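Mgp-operon protein 3 (Mycoplasma pneumoniae, PDB 6RJ1) is an extracellular, membrane-bound adhesin, also called P40/P90, that probably works with the adhesin P1 in attaching this human pathogen to its host cells. Local coordinates at residues A[61-66]-A[446-451]; A[189-194]-A[635-640]; A[850-855]-A[866-871]. One frame throughout, in Å; residues are numbered along the deposited sequence.

Interaction 1 of 3, residues A[61-66]-A[446-451]; sequences LVRVKF and VITQLY
The ring of Tyr451 meets Val62 and Val64, both obliquely. Val62 CG2 lies 3.7 Å from Tyr451 CE2, and Val64 CG2 comes in nearer the root of the side chain, 3.8 Å from Tyr451 CB. Phe84 adds an edge-to-face stack with the ring, and the hydroxyl beyond is bonded to Leu134 O and Ser113 N. The other flat group is the guanidinium of Arg63. Its NH1 turns back to Val62 O, which lies 2.8 Å away close to the guanidinium plane; at the carbonyl, that NH1 stands well above the C=O plane. The bend at chi2 curls the chain round to this position and leaves Arg63 CD 4.0 Å from Thr448 CG2. This is a helix laid against a short two-stranded antiparallel sheet: the 446-451 part of helix 446-454 packs across strand 64-66, the two short axes 7.0 Å apart at closest and 130° apart in direction. Lys65 and Arg63 use their backbones to pair with Ser83 and Asp85, whereas the N-H of Val64 faces the helix. There Thr448 OG1 receives it at 2.8 Å with an angle of 157°, so a buried backbone N-H is satisfied by a side chain. Thr448 can do this because its hydroxyl sits beside its own backbone N (chi1 -59°), which swings the methyl CG2 toward Val62 O. One residue earlier in the helix, Ile447 crosses Val64 at about a right angle: Ile447 CG1 is 3.7 Å from Val64 CG1, while Ile447 CG2 reaches Val64 O at 3.5 Å. Leu82 of strand 82-84 also touches Ile447.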
ATOM      1  N   LEU A  61      -2.107   8.883 -21.665  1.00 69.46           N
ATOM      2  CA  LEU A  61      -1.136   9.438 -22.589  1.00 69.03           C
ATOM      3  C   LEU A  61      -0.014  10.171 -21.872  1.00 73.27           C
ATOM      4  O   LEU A  61       0.895  10.666 -22.538  1.00 74.25           O
ATOM      5  CB  LEU A  61      -1.809  10.345 -23.632  1.00 69.01           C
ATOM      6  CG  LEU A  61      -2.619   9.646 -24.720  1.00 73.42           C
ATOM      7  CD1 LEU A  61      -3.454  10.644 -25.475  1.00 73.53           C
ATOM      8  CD2 LEU A  61      -1.732   8.873 -25.681  1.00 75.97           C
ATOM      9  N   VAL A  62      -0.061  10.241 -20.523  1.00 68.66           N
ATOM     10  CA  VAL A  62       0.975  10.898 -19.727  1.00 67.84           C
ATOM     11  C   VAL A  62       2.302  10.127 -19.868  1.00 71.67           C
ATOM     12  O   VAL A  62       2.296   8.898 -19.826  1.00 72.00           O
ATOM     13  CB  VAL A  62       0.543  11.136 -18.248  1.00 71.36           C
ATOM     14  CG1 VAL A  62       0.514   9.846 -17.425  1.00 70.93           C
ATOM     15  CG2 VAL A  62       1.416  12.191 -17.580  1.00 71.07           C
ATOM     16  N   ARG A  63       3.412  10.841 -20.115  1.00 66.89           N
ATOM     17  CA  ARG A  63       4.733  10.232 -20.244  1.00 65.85           C
ATOM     18  C   ARG A  63       5.742  10.972 -19.375  1.00 68.54           C
ATOM     19  O   ARG A  63       5.820  12.196 -19.436  1.00 67.36           O
ATOM     20  CB  ARG A  63       5.185  10.130 -21.719  1.00 63.27           C
ATOM     21  CG  ARG A  63       4.412   9.091 -22.547  1.00 62.72           C
ATOM     22  CD  ARG A  63       4.512   7.668 -22.004  1.00 63.42           C
ATOM     23  NE  ARG A  63       3.797   6.700 -22.837  1.00 69.84           N
ATOM     24  CZ  ARG A  63       2.487   6.458 -22.769  1.00 82.89           C
ATOM     25  NH1 ARG A  63       1.724   7.120 -21.907  1.00 66.13           N
ATOM     26  NH2 ARG A  63       1.931   5.553 -23.568  1.00 67.78           N
ATOM     27  N   VAL A  64       6.467  10.230 -18.518  1.00 64.18           N
ATOM     28  CA  VAL A  64       7.445  10.827 -17.606  1.00 63.48           C
ATOM     29  C   VAL A  64       8.860  10.328 -17.920  1.00 69.76           C
ATOM     30  O   VAL A  64       9.042   9.163 -18.276  1.00 69.78           O
ATOM     31  CB  VAL A  64       7.049  10.660 -16.103  1.00 65.71           C
ATOM     32  CG1 VAL A  64       8.042  11.347 -15.173  1.00 65.12           C
ATOM     33  CG2 VAL A  64       5.641  11.187 -15.836  1.00 65.05           C
ATOM     34  N   LYS A  65       9.853  11.235 -17.830  1.00 67.50           N
ATOM     35  CA  LYS A  65      11.259  10.903 -18.019  1.00 67.48           C
ATOM     36  C   LYS A  65      12.095  11.333 -16.807  1.00 71.92           C
ATOM     37  O   LYS A  65      11.797  12.340 -16.156  1.00 70.95           O
ATOM     38  CB  LYS A  65      11.827  11.439 -19.355  1.00 70.10           C
ATOM     39  CG  LYS A  65      12.068  12.949 -19.442  1.00 88.11           C
ATOM     40  CD  LYS A  65      12.831  13.357 -20.697  1.00 96.47           C
ATOM     41  CE  LYS A  65      13.017  14.858 -20.848  1.00109.52           C
ATOM     42  NZ  LYS A  65      11.726  15.585 -21.050  1.00114.89           N
ATOM     43  N   PHE A  66      13.116  10.542 -16.500  1.00 69.45           N
ATOM     44  CA  PHE A  66      14.077  10.822 -15.442  1.00 69.31           C
ATOM     45  C   PHE A  66      15.446  10.999 -16.104  1.00 77.13           C
ATOM     46  O   PHE A  66      15.892  10.125 -16.852  1.00 75.33           O
ATOM     47  CB  PHE A  66      14.083   9.709 -14.375  1.00 69.67           C
ATOM     48  CG  PHE A  66      15.199   9.786 -13.356  1.00 69.41           C
ATOM     49  CD1 PHE A  66      15.245  10.816 -12.426  1.00 70.71           C
ATOM     50  CD2 PHE A  66      16.187   8.811 -13.309  1.00 70.48           C
ATOM     51  CE1 PHE A  66      16.269  10.879 -11.477  1.00 71.01           C
ATOM     52  CE2 PHE A  66      17.212   8.876 -12.358  1.00 72.48           C
ATOM     53  CZ  PHE A  66      17.247   9.911 -11.452  1.00 70.04           C
ATOM     54  N   VAL A 446       8.829   2.962 -15.559  1.00 60.05           N
ATOM     55  CA  VAL A 446       8.417   2.751 -14.173  1.00 58.81           C
ATOM     56  C   VAL A 446       7.980   4.117 -13.596  1.00 64.21           C
ATOM     57  O   VAL A 446       6.937   4.204 -12.941  1.00 63.40           O
ATOM     58  CB  VAL A 446       9.552   2.091 -13.341  1.00 61.07           C
ATOM     59  CG1 VAL A 446       9.265   2.136 -11.838  1.00 60.10           C
ATOM     60  CG2 VAL A 446       9.807   0.658 -13.799  1.00 60.72           C
ATOM     61  N   ILE A 447       8.753   5.186 -13.912  1.00 61.95           N
ATOM     62  CA  ILE A 447       8.495   6.554 -13.452  1.00 61.97           C
ATOM     63  C   ILE A 447       7.143   7.095 -13.972  1.00 66.53           C
ATOM     64  O   ILE A 447       6.444   7.793 -13.226  1.00 67.98           O
ATOM     65  CB  ILE A 447       9.699   7.506 -13.731  1.00 64.54           C
ATOM     66  CG1 ILE A 447       9.591   8.813 -12.912  1.00 64.74           C
ATOM     67  CG2 ILE A 447       9.935   7.776 -15.221  1.00 64.17           C
ATOM     68  CD1 ILE A 447       9.714   8.658 -11.402  1.00 69.36           C
ATOM     69  N   THR A 448       6.761   6.739 -15.214  1.00 61.04           N
ATOM     70  CA  THR A 448       5.481   7.126 -15.817  1.00 59.24           C
ATOM     71  C   THR A 448       4.347   6.398 -15.072  1.00 62.09           C
ATOM     72  O   THR A 448       3.346   7.023 -14.708  1.00 62.09           O
ATOM     73  CB  THR A 448       5.503   6.779 -17.313  1.00 60.08           C
ATOM     74  OG1 THR A 448       6.578   7.474 -17.935  1.00 57.76           O
ATOM     75  CG2 THR A 448       4.189   7.090 -18.013  1.00 54.56           C
ATOM     76  N   GLN A 449       4.525   5.075 -14.838  1.00 57.72           N
ATOM     77  CA  GLN A 449       3.559   4.222 -14.143  1.00 57.33           C
ATOM     78  C   GLN A 449       3.360   4.691 -12.729  1.00 60.60           C
ATOM     79  O   GLN A 449       2.232   4.665 -12.249  1.00 60.89           O
ATOM     80  CB  GLN A 449       3.971   2.743 -14.148  1.00 58.35           C
ATOM     81  CG  GLN A 449       4.244   2.136 -15.522  1.00 66.77           C
ATOM     82  CD  GLN A 449       3.039   1.922 -16.403  1.00 72.23           C
ATOM     83  OE1 GLN A 449       1.917   2.377 -16.129  1.00 63.12           O
ATOM     84  NE2 GLN A 449       3.257   1.208 -17.492  1.00 57.15           N
ATOM     85  N   LEU A 450       4.442   5.144 -12.072  1.00 56.38           N
ATOM     86  CA  LEU A 450       4.375   5.676 -10.716  1.00 55.93           C
ATOM     87  C   LEU A 450       3.618   7.006 -10.713  1.00 62.56           C
ATOM     88  O   LEU A 450       2.835   7.238  -9.792  1.00 63.15           O
ATOM     89  CB  LEU A 450       5.765   5.821 -10.071  1.00 55.13           C
ATOM     90  CG  LEU A 450       6.527   4.537  -9.747  1.00 58.40           C
ATOM     91  CD1 LEU A 450       7.985   4.831  -9.474  1.00 58.13           C
ATOM     92  CD2 LEU A 450       5.902   3.786  -8.596  1.00 59.30           C
ATOM     93  N   TYR A 451       3.790   7.849 -11.755  1.00 59.36           N
ATOM     94  CA  TYR A 451       3.038   9.102 -11.819  1.00 59.46           C
ATOM     95  C   TYR A 451       1.538   8.844 -12.002  1.00 65.12           C
ATOM     96  O   TYR A 451       0.731   9.364 -11.226  1.00 65.44           O
ATOM     97  CB  TYR A 451       3.583  10.086 -12.876  1.00 60.41           C
ATOM     98  CG  TYR A 451       2.755  11.356 -12.951  1.00 62.61           C
ATOM     99  CD1 TYR A 451       2.923  12.380 -12.018  1.00 64.10           C
ATOM    100  CD2 TYR A 451       1.735  11.493 -13.892  1.00 63.51           C
ATOM    101  CE1 TYR A 451       2.119  13.517 -12.040  1.00 64.25           C
ATOM    102  CE2 TYR A 451       0.921  12.623 -13.917  1.00 63.86           C
ATOM    103  CZ  TYR A 451       1.121  13.633 -12.995  1.00 70.69           C
ATOM    104  OH  TYR A 451       0.327  14.746 -13.036  1.00 73.08           O
TER

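Interaction 2 of 3, residues A[189-194]-A[635-640]; sequences TVHFGS and QTTYPV
Thr637 is where 635-640 first reaches the end of helix 187-192: its methyl CG2 lies 4.0 Å from His191 NE2, approaching the imidazole obliquely. At Tyr638 it is the backbone that makes the contact. Tyr638 O lies in the plane of the His191 ring at its edge, 3.5 Å from NE2, while the phenol side chain turns away and packs on Leu577 of strand 575-577. The chain then folds back in an inverse gamma turn centred on Pro639, in which Val640 N bonds to Tyr638 O at 2.8 Å. The same carbonyl therefore closes the turn and borders the imidazole. Pro639 also offers its backbone to Val190, whose CG1 sits 3.7 Å from Pro639 C; the proline ring itself touches Leu577 and Trp579. That Val190 methyl has a second neighbour, for it lies over the centre of the His191 ring, 4.0 Å above the plane. Past the turn, Val640 O comes to the ring edge as well, 3.6 Å from His191 NE2. The other ring nitrogen, ND1, makes a weak hydrogen bond to Gln187 O, one turn back in the helix.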
ATOM      1  N   THR A 189      28.463 -16.572   6.802  1.00 63.59           N
ATOM      2  CA  THR A 189      29.227 -16.577   5.546  1.00 63.59           C
ATOM      3  C   THR A 189      29.617 -15.133   5.194  1.00 66.73           C
ATOM      4  O   THR A 189      30.738 -14.894   4.760  1.00 66.54           O
ATOM      5  CB  THR A 189      28.409 -17.260   4.425  1.00 74.58           C
ATOM      6  OG1 THR A 189      28.073 -18.589   4.825  1.00 80.95           O
ATOM      7  CG2 THR A 189      29.145 -17.305   3.090  1.00 71.61           C
ATOM      8  N   VAL A 190      28.694 -14.179   5.398  1.00 62.69           N
ATOM      9  CA  VAL A 190      28.920 -12.758   5.123  1.00 62.20           C
ATOM     10  C   VAL A 190      30.125 -12.200   5.903  1.00 67.14           C
ATOM     11  O   VAL A 190      30.987 -11.549   5.308  1.00 68.10           O
ATOM     12  CB  VAL A 190      27.629 -11.915   5.345  1.00 64.78           C
ATOM     13  CG1 VAL A 190      27.919 -10.415   5.372  1.00 64.05           C
ATOM     14  CG2 VAL A 190      26.573 -12.238   4.295  1.00 64.26           C
ATOM     15  N   HIS A 191      30.197 -12.488   7.209  1.00 62.62           N
ATOM     16  CA  HIS A 191      31.228 -11.937   8.080  1.00 62.02           C
ATOM     17  C   HIS A 191      32.472 -12.778   8.249  1.00 67.77           C
ATOM     18  O   HIS A 191      33.514 -12.226   8.600  1.00 68.10           O
ATOM     19  CB  HIS A 191      30.633 -11.597   9.448  1.00 62.20           C
ATOM     20  CG  HIS A 191      29.558 -10.556   9.370  1.00 64.90           C
ATOM     21  ND1 HIS A 191      28.226 -10.885   9.528  1.00 66.09           N
ATOM     22  CD2 HIS A 191      29.657  -9.231   9.108  1.00 65.89           C
ATOM     23  CE1 HIS A 191      27.562  -9.753   9.389  1.00 65.38           C
ATOM     24  NE2 HIS A 191      28.383  -8.730   9.137  1.00 65.69           N
ATOM     25  N   PHE A 192      32.386 -14.090   8.011  1.00 65.77           N
ATOM     26  CA  PHE A 192      33.535 -14.975   8.183  1.00 66.08           C
ATOM     27  C   PHE A 192      34.070 -15.582   6.884  1.00 72.23           C
ATOM     28  O   PHE A 192      35.191 -16.092   6.875  1.00 72.86           O
ATOM     29  CB  PHE A 192      33.220 -16.067   9.219  1.00 67.88           C
ATOM     30  CG  PHE A 192      32.977 -15.509  10.602  1.00 69.02           C
ATOM     31  CD1 PHE A 192      34.041 -15.233  11.456  1.00 71.81           C
ATOM     32  CD2 PHE A 192      31.685 -15.238  11.044  1.00 69.96           C
ATOM     33  CE1 PHE A 192      33.817 -14.693  12.726  1.00 72.72           C
ATOM     34  CE2 PHE A 192      31.462 -14.698  12.314  1.00 72.65           C
ATOM     35  CZ  PHE A 192      32.526 -14.437  13.150  1.00 71.37           C
ATOM     36  N   GLY A 193      33.282 -15.523   5.813  1.00 70.19           N
ATOM     37  CA  GLY A 193      33.656 -16.070   4.513  1.00 71.29           C
ATOM     38  C   GLY A 193      33.489 -17.573   4.444  1.00 79.75           C
ATOM     39  O   GLY A 193      33.621 -18.260   5.464  1.00 80.29           O
ATOM     40  N   SER A 194      33.205 -18.096   3.226  1.00 78.28           N
ATOM     41  CA  SER A 194      33.014 -19.529   2.958  1.00 78.24           C
ATOM     42  C   SER A 194      34.173 -20.366   3.499  1.00 81.34           C
ATOM     43  O   SER A 194      35.329 -20.069   3.205  1.00 81.03           O
ATOM     44  CB  SER A 194      32.827 -19.786   1.465  1.00 82.04           C
ATOM     45  OG  SER A 194      31.695 -19.109   0.944  1.00 91.98           O
ATOM     46  N   GLN A 635      23.478  -8.823  20.350  1.00 63.08           N
ATOM     47  CA  GLN A 635      23.819  -7.910  19.270  1.00 61.47           C
ATOM     48  C   GLN A 635      23.447  -8.397  17.897  1.00 63.30           C
ATOM     49  O   GLN A 635      23.480  -9.589  17.596  1.00 61.85           O
ATOM     50  CB  GLN A 635      25.301  -7.539  19.318  1.00 62.35           C
ATOM     51  CG  GLN A 635      25.625  -6.488  20.361  1.00 60.61           C
ATOM     52  CD  GLN A 635      27.089  -6.152  20.412  1.00 76.99           C
ATOM     53  OE1 GLN A 635      27.931  -6.758  19.736  1.00 70.42           O
ATOM     54  NE2 GLN A 635      27.424  -5.170  21.235  1.00 74.75           N
ATOM     55  N   THR A 636      23.179  -7.425  17.047  1.00 60.58           N
ATOM     56  CA  THR A 636      22.757  -7.574  15.668  1.00 60.97           C
ATOM     57  C   THR A 636      23.483  -6.485  14.858  1.00 65.59           C
ATOM     58  O   THR A 636      23.777  -5.422  15.407  1.00 66.92           O
ATOM     59  CB  THR A 636      21.195  -7.629  15.634  1.00 73.90           C
ATOM     60  OG1 THR A 636      20.730  -7.806  14.311  1.00 79.37           O
ATOM     61  CG2 THR A 636      20.499  -6.420  16.313  1.00 69.46           C
ATOM     62  N   THR A 637      23.894  -6.780  13.616  1.00 60.88           N
ATOM     63  CA  THR A 637      24.614  -5.806  12.778  1.00 60.06           C
ATOM     64  C   THR A 637      24.218  -5.991  11.314  1.00 61.59           C
ATOM     65  O   THR A 637      23.792  -7.078  10.945  1.00 61.72           O
ATOM     66  CB  THR A 637      26.155  -5.822  13.053  1.00 64.31           C
ATOM     67  OG1 THR A 637      26.736  -4.577  12.660  1.00 62.17           O
ATOM     68  CG2 THR A 637      26.889  -6.975  12.370  1.00 58.57           C
ATOM     69  N   TYR A 638      24.360  -4.940  10.495  1.00 56.75           N
ATOM     70  CA  TYR A 638      24.027  -4.962   9.065  1.00 56.48           C
ATOM     71  C   TYR A 638      24.886  -5.997   8.289  1.00 61.45           C
ATOM     72  O   TYR A 638      26.082  -6.095   8.555  1.00 59.68           O
ATOM     73  CB  TYR A 638      24.163  -3.544   8.445  1.00 56.51           C
ATOM     74  CG  TYR A 638      23.506  -3.413   7.089  1.00 56.93           C
ATOM     75  CD1 TYR A 638      22.159  -3.097   6.975  1.00 57.72           C
ATOM     76  CD2 TYR A 638      24.216  -3.669   5.922  1.00 59.00           C
ATOM     77  CE1 TYR A 638      21.529  -3.044   5.729  1.00 58.55           C
ATOM     78  CE2 TYR A 638      23.592  -3.643   4.674  1.00 59.45           C
ATOM     79  CZ  TYR A 638      22.255  -3.312   4.581  1.00 65.31           C
ATOM     80  OH  TYR A 638      21.658  -3.246   3.348  1.00 68.24           O
ATOM     81  N   PRO A 639      24.294  -6.748   7.319  1.00 59.55           N
ATOM     82  CA  PRO A 639      25.075  -7.763   6.573  1.00 59.68           C
ATOM     83  C   PRO A 639      26.111  -7.238   5.565  1.00 64.84           C
ATOM     84  O   PRO A 639      25.975  -7.445   4.355  1.00 64.80           O
ATOM     85  CB  PRO A 639      23.988  -8.590   5.881  1.00 61.21           C
ATOM     86  CG  PRO A 639      22.857  -7.646   5.705  1.00 65.23           C
ATOM     87  CD  PRO A 639      22.869  -6.788   6.934  1.00 60.42           C
ATOM     88  N   VAL A 640      27.168  -6.585   6.075  1.00 62.10           N
ATOM     89  CA  VAL A 640      28.322  -6.063   5.330  1.00 61.87           C
ATOM     90  C   VAL A 640      29.562  -6.375   6.177  1.00 67.35           C
ATOM     91  O   VAL A 640      29.632  -5.924   7.332  1.00 67.52           O
ATOM     92  CB  VAL A 640      28.209  -4.547   4.983  1.00 65.04           C
ATOM     93  CG1 VAL A 640      29.545  -3.972   4.513  1.00 64.41           C
ATOM     94  CG2 VAL A 640      27.130  -4.296   3.938  1.00 64.93           C
TER

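Interaction 3 of 3, residues A[850-855]-A[866-871]; sequences TLKDVT and TFDNGE
Leu851 lays its methyl CD1 over one face of the Phe867 ring, 4.0 Å from the centroid and 18° off the normal, a CH-pi contact displaced toward the rim. Extending CG away from the backbone N (chi1 177°) carries that branch across the ring, while Leu851 CB touches Phe867 CE1 at 3.7 Å. Thr850 comes in at about a right angle to the Phe867 side chain, its OG1 at the ring edge and bonded to Asp847 O. Leu851 and Phe867 form a non-hydrogen-bonded antiparallel pair, and next to it lies a classic beta bulge: Lys852 and Asp853 both face Thr866, whose carbonyl O accepts Lys852 N at 2.8 Å and Asp853 N at 3.2 Å, both from the same face of its plane. Thr866 N returns the bond to Asp853 O at 2.8 Å, and Asp868 N bonds to Thr850 O at 2.9 Å. The bulge sets Lys852 alongside Thr866, pointing the same way, and obliquely across Asp868. Lys852 NZ stays 4.2 Å from Asp868 OD2, beyond a salt bridge, and has a weak bond to Thr930 O. Asp868 OD1 instead receives Gly870 N in an Asx turn as the strand ends. In the fold, strand 862-868 runs between its hairpin partner 851-857 and strand 888-896; Leu929 of strand 928-933 packs on Lys852 and Thr866, while Leu851 touches Thr780 of strand 779-786.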
ATOM      1  N   THR A 850     -12.468  -5.078  -6.027  1.00 62.67           N
ATOM      2  CA  THR A 850     -13.620  -4.583  -6.786  1.00 62.73           C
ATOM      3  C   THR A 850     -14.422  -3.475  -6.086  1.00 66.90           C
ATOM      4  O   THR A 850     -15.509  -3.133  -6.563  1.00 66.13           O
ATOM      5  CB  THR A 850     -14.527  -5.743  -7.193  1.00 69.61           C
ATOM      6  OG1 THR A 850     -15.054  -6.369  -6.028  1.00 71.02           O
ATOM      7  CG2 THR A 850     -13.834  -6.749  -8.090  1.00 67.18           C
ATOM      8  N   LEU A 851     -13.891  -2.901  -4.987  1.00 64.00           N
ATOM      9  CA  LEU A 851     -14.577  -1.841  -4.253  1.00 64.37           C
ATOM     10  C   LEU A 851     -14.865  -0.643  -5.142  1.00 70.23           C
ATOM     11  O   LEU A 851     -13.947  -0.069  -5.731  1.00 70.30           O
ATOM     12  CB  LEU A 851     -13.807  -1.425  -2.987  1.00 64.33           C
ATOM     13  CG  LEU A 851     -14.417  -0.268  -2.181  1.00 69.01           C
ATOM     14  CD1 LEU A 851     -15.521  -0.743  -1.263  1.00 69.63           C
ATOM     15  CD2 LEU A 851     -13.371   0.433  -1.396  1.00 71.46           C
ATOM     16  N   LYS A 852     -16.147  -0.292  -5.273  1.00 67.98           N
ATOM     17  CA  LYS A 852     -16.506   0.839  -6.111  1.00 68.27           C
ATOM     18  C   LYS A 852     -16.887   2.060  -5.272  1.00 73.53           C
ATOM     19  O   LYS A 852     -16.625   3.182  -5.705  1.00 74.24           O
ATOM     20  CB  LYS A 852     -17.560   0.454  -7.171  1.00 70.11           C
ATOM     21  CG  LYS A 852     -18.992   0.885  -6.912  1.00 87.08           C
ATOM     22  CD  LYS A 852     -19.501   1.722  -8.070  1.00 99.29           C
ATOM     23  CE  LYS A 852     -21.004   1.736  -8.172  1.00106.97           C
ATOM     24  NZ  LYS A 852     -21.445   2.289  -9.483  1.00115.44           N
ATOM     25  N   ASP A 853     -17.443   1.857  -4.063  1.00 69.99           N
ATOM     26  CA  ASP A 853     -17.858   2.987  -3.238  1.00 70.38           C
ATOM     27  C   ASP A 853     -17.858   2.729  -1.733  1.00 73.48           C
ATOM     28  O   ASP A 853     -18.113   1.610  -1.288  1.00 73.59           O
ATOM     29  CB  ASP A 853     -19.252   3.468  -3.700  1.00 73.22           C
ATOM     30  CG  ASP A 853     -19.844   4.574  -2.858  1.00 93.49           C
ATOM     31  OD1 ASP A 853     -19.348   5.730  -2.953  1.00 96.54           O
ATOM     32  OD2 ASP A 853     -20.780   4.286  -2.081  1.00100.96           O
ATOM     33  N   VAL A 854     -17.565   3.782  -0.953  1.00 68.93           N
ATOM     34  CA  VAL A 854     -17.652   3.759   0.506  1.00 68.83           C
ATOM     35  C   VAL A 854     -18.477   4.968   0.921  1.00 73.63           C
ATOM     36  O   VAL A 854     -18.201   6.080   0.465  1.00 73.71           O
ATOM     37  CB  VAL A 854     -16.318   3.703   1.289  1.00 72.49           C
ATOM     38  CG1 VAL A 854     -16.571   3.258   2.721  1.00 71.83           C
ATOM     39  CG2 VAL A 854     -15.307   2.783   0.625  1.00 72.56           C
ATOM     40  N   THR A 855     -19.483   4.747   1.781  1.00 70.09           N
ATOM     41  CA  THR A 855     -20.378   5.791   2.272  1.00 70.01           C
ATOM     42  C   THR A 855     -20.541   5.662   3.772  1.00 74.07           C
ATOM     43  O   THR A 855     -20.611   4.549   4.281  1.00 73.49           O
ATOM     44  CB  THR A 855     -21.756   5.667   1.589  1.00 78.67           C
ATOM     45  OG1 THR A 855     -21.582   5.576   0.177  1.00 80.68           O
ATOM     46  CG2 THR A 855     -22.679   6.824   1.910  1.00 77.52           C
ATOM     47  N   THR A 866     -19.557  -0.737  -1.086  1.00 66.59           N
ATOM     48  CA  THR A 866     -20.124  -1.268  -2.317  1.00 66.40           C
ATOM     49  C   THR A 866     -19.032  -1.894  -3.167  1.00 70.31           C
ATOM     50  O   THR A 866     -18.008  -1.269  -3.432  1.00 70.45           O
ATOM     51  CB  THR A 866     -20.954  -0.203  -3.036  1.00 75.44           C
ATOM     52  OG1 THR A 866     -21.913   0.333  -2.118  1.00 77.86           O
ATOM     53  CG2 THR A 866     -21.676  -0.749  -4.256  1.00 70.65           C
ATOM     54  N   PHE A 867     -19.253  -3.141  -3.568  1.00 66.35           N
ATOM     55  CA  PHE A 867     -18.335  -3.919  -4.396  1.00 65.97           C
ATOM     56  C   PHE A 867     -18.993  -4.246  -5.726  1.00 69.91           C
ATOM     57  O   PHE A 867     -20.086  -4.811  -5.753  1.00 69.35           O
ATOM     58  CB  PHE A 867     -17.948  -5.209  -3.665  1.00 67.68           C
ATOM     59  CG  PHE A 867     -17.066  -4.947  -2.470  1.00 69.04           C
ATOM     60  CD1 PHE A 867     -15.682  -4.909  -2.604  1.00 71.00           C
ATOM     61  CD2 PHE A 867     -17.618  -4.738  -1.207  1.00 70.13           C
ATOM     62  CE1 PHE A 867     -14.865  -4.660  -1.504  1.00 71.17           C
ATOM     63  CE2 PHE A 867     -16.796  -4.487  -0.109  1.00 72.41           C
ATOM     64  CZ  PHE A 867     -15.428  -4.434  -0.271  1.00 70.20           C
ATOM     65  N   ASP A 868     -18.323  -3.903  -6.822  1.00 66.48           N
ATOM     66  CA  ASP A 868     -18.812  -4.095  -8.182  1.00 66.47           C
ATOM     67  C   ASP A 868     -17.967  -5.153  -8.887  1.00 71.10           C
ATOM     68  O   ASP A 868     -16.771  -4.943  -9.062  1.00 71.02           O
ATOM     69  CB  ASP A 868     -18.721  -2.746  -8.926  1.00 68.61           C
ATOM     70  CG  ASP A 868     -19.522  -2.585 -10.205  1.00 84.14           C
ATOM     71  OD1 ASP A 868     -19.746  -3.605 -10.905  1.00 86.17           O
ATOM     72  OD2 ASP A 868     -19.902  -1.429 -10.525  1.00 90.37           O
ATOM     73  N   ASN A 869     -18.587  -6.279  -9.309  1.00 67.79           N
ATOM     74  CA  ASN A 869     -17.922  -7.372 -10.038  1.00 67.30           C
ATOM     75  C   ASN A 869     -17.360  -6.958 -11.414  1.00 71.37           C
ATOM     76  O   ASN A 869     -16.441  -7.608 -11.910  1.00 70.34           O
ATOM     77  CB  ASN A 869     -18.845  -8.581 -10.162  1.00 68.08           C
ATOM     78  CG  ASN A 869     -19.055  -9.342  -8.870  1.00 87.86           C
ATOM     79  OD1 ASN A 869     -18.364  -9.135  -7.864  1.00 82.56           O
ATOM     80  ND2 ASN A 869     -20.015 -10.253  -8.869  1.00 77.72           N
ATOM     81  N   GLY A 870     -17.891  -5.870 -11.986  1.00 68.81           N
ATOM     82  CA  GLY A 870     -17.451  -5.304 -13.259  1.00 68.93           C
ATOM     83  C   GLY A 870     -16.073  -4.672 -13.190  1.00 73.95           C
ATOM     84  O   GLY A 870     -15.448  -4.405 -14.223  1.00 73.97           O
ATOM     85  N   GLU A 871     -15.591  -4.432 -11.957  1.00 70.63           N
ATOM     86  CA  GLU A 871     -14.278  -3.872 -11.662  1.00 70.45           C
ATOM     87  C   GLU A 871     -13.163  -4.933 -11.759  1.00 74.10           C
ATOM     88  O   GLU A 871     -11.998  -4.586 -11.619  1.00 75.20           O
ATOM     89  CB  GLU A 871     -14.289  -3.165 -10.292  1.00 72.05           C
ATOM     90  CG  GLU A 871     -14.046  -1.663 -10.361  1.00 87.22           C
ATOM     91  CD  GLU A 871     -15.157  -0.816 -10.956  1.00120.87           C
ATOM     92  OE1 GLU A 871     -16.309  -0.899 -10.468  1.00121.37           O
ATOM     93  OE2 GLU A 871     -14.870  -0.051 -11.904  1.00123.54           O
TER

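How the interactions relate
The three contacts are separate sites on one chain. Interactions 1 and 3 lie closest, with centres 27 Å apart and nearest atoms about 16 Å apart; interaction 2 is 38 Å from interaction 1 and 49 Å from interaction 3, centre to centre, and lies across the chain's centre from the latter. Along the sequence, interactions 1 and 2 interleave: 189-194 falls between the two segments of interaction 1, and 635-640 follows both. Each therefore joins regions hundreds of residues apart, whereas interaction 3 is local to one hairpin late in the sequence. Segment 635-640 belongs to the MgpC adhesin family region, which is grouped with beta-propeller proteins.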